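Local coordinates for protein putative thioesterase (Escherichia coli, PDB 5UGZ) that probably acts as a type II thioesterase of the colibactin NRPS/PKS pathway, hydrolysing thioesters to release intermediates from the assembly line, at residues A[80-83]-A[84-87]; A[148-151]-A[152-155]; A[214-217]-A[218-221]. All coordinates share one frame; numbering follows the deposited sequence.

In the fold
The three contacts are short local ones, in series along a single thioesterase chain whose six-stranded parallel sheet fits the alpha/beta-hydrolase fold. Contact 1 closes helix 72-83 and leads toward strand 91-97, at whose end the Gly96-Ser98-Gly100 pattern is consistent with a nucleophile elbow. Contact 2 ends helix 144-154, which packs on helix 165-183; both helices come between strands 121-125 and 198-203 in the chain. Contact 3 is the 3-10 segment before the edge strand 225-230. None touches another: the centres of contacts 1 and 2 lie about 33 Å apart, on opposite sides of the chain's centre, and contacts 2 and 3 approach to about 15 Å between nearest atoms.

Contact 1: residues A[80-83]-A[84-87]; sequences YQQF and VKHY
The Phe83 ring carries Tyr87 over one face: Tyr87 CB sits above it, and the two rings form an offset stack with planes at 28° and centroids 4.6 Å apart. In return, Phe83 CZ lies over one face of the Tyr87 ring, 3.3 Å from Tyr87 CG. The Tyr80 ring receives Val84 CG1 on one face in a CH-pi contact, 3.6 Å from its centroid; at its far end Tyr80 OH is hydrogen-bonded to His116 NE2. CG of Phe83 stands anti to its backbone N (chi1 169°), which sends the ring along the same direction as Tyr87. Cutting Phe83 back to an alanine is likely to leave the Tyr87 ring without its stacking partner and to open a gap toward Ile111 and Tyr27. Where the helix ends, Lys85 N donates to Gln82 O at 2.8 Å and His86 N to Phe83 O at 3.3 Å. The bent Lys85 chain returns its NZ to Gln82 OE1 at 2.6 Å, approaching from above the amide's carbonyl plane, while Gln82 NE2 holds Asp78 O. The amide is thus gripped at both its oxygen and its nitrogen, which would fix its flip, and a neutral oxygen rather than a carboxylate receives the ammonium group.

Contact 2: residues A[148-151]-A[152-155]; sequences MEEI and VKLG
Glu150 O takes the backbone N-H of Leu154 at 2.9 Å, the shortest bond across this last turn of helix 144-154, with Leu154 CG packed against the same oxygen at 3.4 Å. Before it, Val152 N reaches Met148 O and Lys153 N reaches Glu149 O, both at 3.0 Å. Leu154 N also bonds weakly to Ile151 O. Gly155 then leaves the helix with positive phi (71°), a value that favours glycine, and makes a Schellman motif. Above this backbone, the Glu150 side chain starts anti to its N (chi1 -177°) and bends at chi2, which carries the carboxylate forward along the helix. Its OE2 comes 3.8 Å from Leu154 CG, while OE1 meets Lys153 NZ in a long salt bridge of 3.9 Å, the two chains crossing at a slant. Met148 and Ile151 pack against Ile175 of helix 165-183, and Val152 meets Val159 in the loop beyond. The turn is thus divided between an apolar seam and a charged side; at that separation the Glu150-Lys153 attraction is likely to be modest, with the main-chain bonds holding the turn.

Contact 3: residues A[214-217]-A[218-221]; sequences LLAW and EKFT
This is a local contact between consecutive turns of a 3-10 segment, in the connection that runs from strand 198-203 to strand 225-230 at one edge of the sheet. Its main-chain links span three residues, as 3-10 geometry requires: Glu218 N to Leu215 O and Phe220 N to Trp217 O, both weak at 3.4 Å. A side chain adds a firmer bond. Lys219 NZ donates to Ala216 O at 3.1 Å, in the carbonyl plane and on a lone pair. Lys219 CG stands between the backbone N and the carbonyl carbon (chi1 53°), and the chain stays extended until a bend at chi4 turns the ammonium group back to that oxygen; the same NZ forms a salt bridge with Asp131. The segment packs against the parallel sheet of an alpha/beta-hydrolase-like core. Trp217 faces that core, stacking on Phe124, touching Ile198 and Leu200, and giving its NE1 to Cys127 O. Two backbone oxygens lie near the plane of the Phe220 ring at its edge: Ala216 O is 3.3 Å from Phe220 CE2, and Trp217 O is 3.5 Å from Phe220 CD2. Phe220 also meets Phe105 edge-to-face, whereas its approach to the indole is looser, 4.3 Å between Phe220 CD2 and Trp217 CE3. Along the exposed side, Glu218 runs beside Leu215, with OE2 3.9 Å from Leu215 CD2.

Contact 1: residues A[80-83]-A[84-87]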
loop_
_atom_site.group_PDB
_atom_site.type_symbol
_atom_site.label_atom_id
_atom_site.label_comp_id
_atom_site.label_asym_id
_atom_site.label_seq_id
_atom_site.Cartn_x
_atom_site.Cartn_y
_atom_site.Cartn_z
ATOM N N TYR A 80 3.764 -3.957 -12.184
ATOM C CA TYR A 80 4.931 -3.532 -12.940
ATOM C C TYR A 80 4.562 -3.126 -14.361
ATOM O O TYR A 80 5.102 -2.147 -14.890
ATOM C CB TYR A 80 5.986 -4.629 -12.971
ATOM C CG TYR A 80 7.186 -4.185 -13.776
ATOM C CD1 TYR A 80 8.087 -3.253 -13.258
ATOM C CD2 TYR A 80 7.396 -4.654 -15.070
ATOM C CE1 TYR A 80 9.176 -2.822 -14.001
ATOM C CE2 TYR A 80 8.483 -4.220 -15.810
ATOM C CZ TYR A 80 9.367 -3.308 -15.262
ATOM O OH TYR A 80 10.446 -2.873 -15.986
ATOM N N GLN A 81 3.661 -3.876 -15.009
ATOM C CA GLN A 81 3.198 -3.480 -16.337
ATOM C C GLN A 81 2.516 -2.112 -16.292
ATOM O O GLN A 81 2.616 -1.323 -17.242
ATOM C CB GLN A 81 2.247 -4.539 -16.916
ATOM C CG GLN A 81 2.899 -5.860 -17.299
ATOM C CD GLN A 81 4.141 -5.676 -18.151
ATOM O OE1 GLN A 81 4.347 -4.619 -18.760
ATOM N NE2 GLN A 81 4.987 -6.699 -18.189
ATOM N N GLN A 82 1.801 -1.820 -15.206
ATOM C CA GLN A 82 1.243 -0.481 -15.036
ATOM C C GLN A 82 2.354 0.547 -14.874
ATOM O O GLN A 82 2.394 1.562 -15.580
ATOM C CB GLN A 82 0.308 -0.455 -13.828
ATOM C CG GLN A 82 -0.711 -1.570 -13.803
ATOM C CD GLN A 82 -1.369 -1.745 -15.132
ATOM O OE1 GLN A 82 -1.856 -0.777 -15.718
ATOM N NE2 GLN A 82 -1.361 -2.980 -15.650
ATOM N N PHE A 83 3.268 0.278 -13.942
ATOM C CA PHE A 83 4.405 1.144 -13.665
ATOM C C PHE A 83 5.097 1.598 -14.945
ATOM O O PHE A 83 5.379 2.791 -15.109
ATOM C CB PHE A 83 5.358 0.381 -12.735
ATOM C CG PHE A 83 6.706 1.016 -12.547
ATOM C CD1 PHE A 83 6.883 2.053 -11.649
ATOM C CD2 PHE A 83 7.802 0.541 -13.241
ATOM C CE1 PHE A 83 8.108 2.605 -11.465
ATOM C CE2 PHE A 83 9.037 1.100 -13.059
ATOM C CZ PHE A 83 9.189 2.129 -12.179
ATOM N N VAL A 84 5.348 0.671 -15.881
ATOM C CA VAL A 84 6.150 0.980 -17.063
ATOM C C VAL A 84 5.308 1.657 -18.133
ATOM O O VAL A 84 5.758 1.830 -19.268
ATOM C CB VAL A 84 6.843 -0.271 -17.636
ATOM C CG1 VAL A 84 7.793 -0.866 -16.611
ATOM C CG2 VAL A 84 5.832 -1.298 -18.105
ATOM N N LYS A 85 4.085 2.049 -17.789
ATOM C CA LYS A 85 3.295 2.875 -18.692
ATOM C C LYS A 85 3.613 4.358 -18.556
ATOM O O LYS A 85 3.283 5.132 -19.461
ATOM C CB LYS A 85 1.797 2.634 -18.460
ATOM C CG LYS A 85 1.410 1.179 -18.611
ATOM C CD LYS A 85 0.272 1.010 -19.586
ATOM C CE LYS A 85 -1.051 1.322 -18.919
ATOM N NZ LYS A 85 -1.529 0.172 -18.106
ATOM N N HIS A 86 4.261 4.766 -17.453
ATOM C CA HIS A 86 4.633 6.158 -17.243
ATOM C C HIS A 86 6.059 6.324 -16.736
ATOM O O HIS A 86 6.430 7.446 -16.373
ATOM C CB HIS A 86 3.693 6.855 -16.243
ATOM C CG HIS A 86 2.231 6.682 -16.545
ATOM N ND1 HIS A 86 1.656 7.093 -17.730
ATOM C CD2 HIS A 86 1.228 6.154 -15.805
ATOM C CE1 HIS A 86 0.367 6.811 -17.713
ATOM N NE2 HIS A 86 0.080 6.242 -16.556
ATOM N N TYR A 87 6.868 5.263 -16.668
ATOM C CA TYR A 87 8.182 5.347 -16.036
ATOM C C TYR A 87 9.273 5.490 -17.090
ATOM O O TYR A 87 9.480 4.584 -17.903
ATOM C CB TYR A 87 8.489 4.139 -15.155
ATOM C CG TYR A 87 9.807 4.368 -14.465
ATOM C CD1 TYR A 87 10.899 3.537 -14.680
ATOM C CD2 TYR A 87 9.980 5.482 -13.649
ATOM C CE1 TYR A 87 12.111 3.790 -14.057
ATOM C CE2 TYR A 87 11.172 5.742 -13.039
ATOM C CZ TYR A 87 12.240 4.900 -13.245
ATOM O OH TYR A 87 13.424 5.189 -12.615
#

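Contact 2: residues A[148-151]-A[152-155]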
loop_
_atom_site.group_PDB
_atom_site.type_symbol
_atom_site.label_atom_id
_atom_site.label_comp_id
_atom_site.label_asym_id
_atom_site.label_seq_id
_atom_site.Cartn_x
_atom_site.Cartn_y
_atom_site.Cartn_z
ATOM N N MET A 148 -17.318 -10.952 5.493
ATOM C CA MET A 148 -17.582 -9.520 5.558
ATOM C C MET A 148 -17.956 -9.075 6.963
ATOM O O MET A 148 -17.632 -7.948 7.356
ATOM C CB MET A 148 -18.678 -9.140 4.571
ATOM C CG MET A 148 -18.292 -9.379 3.117
ATOM S SD MET A 148 -16.830 -8.439 2.638
ATOM C CE MET A 148 -17.415 -6.768 2.907
ATOM N N GLU A 149 -18.645 -9.927 7.727
ATOM C CA GLU A 149 -18.922 -9.586 9.117
ATOM C C GLU A 149 -17.629 -9.524 9.916
ATOM O O GLU A 149 -17.449 -8.635 10.754
ATOM C CB GLU A 149 -19.910 -10.588 9.725
ATOM C CG GLU A 149 -21.294 -10.594 9.052
ATOM C CD GLU A 149 -22.307 -11.520 9.737
ATOM O OE1 GLU A 149 -22.683 -11.245 10.895
ATOM O OE2 GLU A 149 -22.733 -12.524 9.116
ATOM N N GLU A 150 -16.695 -10.430 9.638
ATOM C CA GLU A 150 -15.444 -10.421 10.385
ATOM C C GLU A 150 -14.599 -9.196 10.058
ATOM O O GLU A 150 -13.936 -8.646 10.943
ATOM C CB GLU A 150 -14.647 -11.689 10.112
ATOM C CG GLU A 150 -13.381 -11.760 10.932
ATOM C CD GLU A 150 -13.648 -11.827 12.434
ATOM O OE1 GLU A 150 -14.734 -12.294 12.845
ATOM O OE2 GLU A 150 -12.766 -11.417 13.209
ATOM N N ILE A 151 -14.575 -8.767 8.794
ATOM C CA ILE A 151 -13.679 -7.660 8.478
ATOM C C ILE A 151 -14.312 -6.333 8.871
ATOM O O ILE A 151 -13.598 -5.378 9.190
ATOM C CB ILE A 151 -13.235 -7.675 7.001
ATOM C CG1 ILE A 151 -14.398 -7.403 6.050
ATOM C CG2 ILE A 151 -12.510 -8.986 6.663
ATOM C CD1 ILE A 151 -13.930 -7.087 4.636
ATOM N N VAL A 152 -15.643 -6.250 8.874
ATOM C CA VAL A 152 -16.308 -5.114 9.511
ATOM C C VAL A 152 -15.978 -5.091 11.000
ATOM O O VAL A 152 -15.724 -4.028 11.578
ATOM C CB VAL A 152 -17.829 -5.161 9.255
ATOM C CG1 VAL A 152 -18.594 -4.552 10.403
ATOM C CG2 VAL A 152 -18.180 -4.429 7.967
ATOM N N LYS A 153 -15.933 -6.262 11.634
ATOM C CA LYS A 153 -15.589 -6.312 13.050
ATOM C C LYS A 153 -14.154 -5.856 13.294
ATOM O O LYS A 153 -13.872 -5.209 14.309
ATOM C CB LYS A 153 -15.796 -7.723 13.592
ATOM C CG LYS A 153 -15.452 -7.864 15.044
ATOM C CD LYS A 153 -15.753 -9.260 15.519
ATOM C CE LYS A 153 -16.910 -9.823 14.727
ATOM N NZ LYS A 153 -17.435 -11.076 15.345
ATOM N N LEU A 154 -13.234 -6.173 12.377
ATOM C CA LEU A 154 -11.823 -5.855 12.558
ATOM C C LEU A 154 -11.456 -4.441 12.129
ATOM O O LEU A 154 -10.306 -4.036 12.328
ATOM C CB LEU A 154 -10.954 -6.831 11.767
ATOM C CG LEU A 154 -10.849 -8.288 12.208
ATOM C CD1 LEU A 154 -10.318 -9.094 11.061
ATOM C CD2 LEU A 154 -9.921 -8.425 13.399
ATOM N N GLY A 155 -12.381 -3.691 11.533
ATOM C CA GLY A 155 -12.024 -2.409 10.944
ATOM C C GLY A 155 -11.181 -2.510 9.683
ATOM O O GLY A 155 -10.413 -1.590 9.383
#

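Contact 3: residues A[214-217]-A[218-221]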
loop_
_atom_site.group_PDB
_atom_site.type_symbol
_atom_site.label_atom_id
_atom_site.label_comp_id
_atom_site.label_asym_id
_atom_site.label_seq_id
_atom_site.Cartn_x
_atom_site.Cartn_y
_atom_site.Cartn_z
ATOM N N LEU A 214 6.896 -2.757 14.200
ATOM C CA LEU A 214 7.405 -1.981 13.077
ATOM C C LEU A 214 8.908 -1.777 13.138
ATOM O O LEU A 214 9.495 -1.315 12.155
ATOM C CB LEU A 214 6.681 -0.634 13.010
ATOM C CG LEU A 214 5.191 -0.789 12.701
ATOM C CD1 LEU A 214 4.486 0.484 13.005
ATOM C CD2 LEU A 214 4.968 -1.198 11.252
ATOM N N LEU A 215 9.542 -2.126 14.253
ATOM C CA LEU A 215 10.994 -2.078 14.326
ATOM C C LEU A 215 11.644 -3.086 13.383
ATOM O O LEU A 215 12.808 -2.908 13.000
ATOM C CB LEU A 215 11.425 -2.313 15.777
ATOM C CG LEU A 215 10.722 -1.383 16.774
ATOM C CD1 LEU A 215 10.935 -1.837 18.219
ATOM C CD2 LEU A 215 11.188 0.057 16.572
ATOM N N ALA A 216 10.915 -4.134 12.992
ATOM C CA ALA A 216 11.397 -5.106 12.023
ATOM C C ALA A 216 11.507 -4.539 10.623
ATOM O O ALA A 216 11.921 -5.261 9.717
ATOM C CB ALA A 216 10.479 -6.323 11.999
ATOM N N TRP A 217 11.116 -3.287 10.419
ATOM C CA TRP A 217 11.197 -2.656 9.113
ATOM C C TRP A 217 12.587 -2.126 8.794
ATOM O O TRP A 217 12.898 -1.927 7.617
ATOM C CB TRP A 217 10.194 -1.498 9.037
ATOM C CG TRP A 217 8.854 -1.814 8.421
ATOM C CD1 TRP A 217 7.645 -1.819 9.050
ATOM C CD2 TRP A 217 8.594 -2.107 7.046
ATOM N NE1 TRP A 217 6.643 -2.109 8.155
ATOM C CE2 TRP A 217 7.198 -2.287 6.914
ATOM C CE3 TRP A 217 9.403 -2.231 5.909
ATOM C CZ2 TRP A 217 6.593 -2.602 5.685
ATOM C CZ3 TRP A 217 8.795 -2.549 4.684
ATOM C CH2 TRP A 217 7.407 -2.732 4.590
ATOM N N GLU A 218 13.432 -1.908 9.807
ATOM C CA GLU A 218 14.649 -1.123 9.634
ATOM C C GLU A 218 15.753 -1.877 8.901
ATOM O O GLU A 218 16.585 -1.250 8.234
ATOM C CB GLU A 218 15.132 -0.638 11.005
ATOM C CG GLU A 218 14.179 0.395 11.618
ATOM C CD GLU A 218 14.442 0.681 13.082
ATOM O OE1 GLU A 218 15.501 0.263 13.607
ATOM O OE2 GLU A 218 13.574 1.324 13.714
ATOM N N LYS A 219 15.787 -3.207 8.985
ATOM C CA LYS A 219 16.839 -3.944 8.286
ATOM C C LYS A 219 16.682 -3.943 6.766
ATOM O O LYS A 219 17.603 -4.386 6.070
ATOM C CB LYS A 219 16.885 -5.390 8.777
ATOM C CG LYS A 219 15.545 -6.085 8.714
ATOM C CD LYS A 219 15.692 -7.575 8.883
ATOM C CE LYS A 219 14.344 -8.264 8.871
ATOM N NZ LYS A 219 13.515 -7.861 10.041
ATOM N N PHE A 220 15.549 -3.484 6.237
ATOM C CA PHE A 220 15.264 -3.562 4.809
ATOM C C PHE A 220 15.819 -2.385 4.019
ATOM O O PHE A 220 15.712 -2.376 2.788
ATOM C CB PHE A 220 13.750 -3.693 4.593
ATOM C CG PHE A 220 13.209 -5.015 5.036
ATOM C CD1 PHE A 220 13.464 -6.155 4.298
ATOM C CD2 PHE A 220 12.497 -5.135 6.217
ATOM C CE1 PHE A 220 12.994 -7.381 4.716
ATOM C CE2 PHE A 220 12.018 -6.366 6.640
ATOM C CZ PHE A 220 12.270 -7.485 5.899
ATOM N N THR A 221 16.426 -1.406 4.695
ATOM C CA THR A 221 17.114 -0.300 4.049
ATOM C C THR A 221 18.368 0.040 4.844
ATOM O O THR A 221 18.420 -0.158 6.060
ATOM C CB THR A 221 16.203 0.934 3.940
ATOM O OG1 THR A 221 16.886 1.984 3.238
ATOM C CG2 THR A 221 15.824 1.427 5.318
#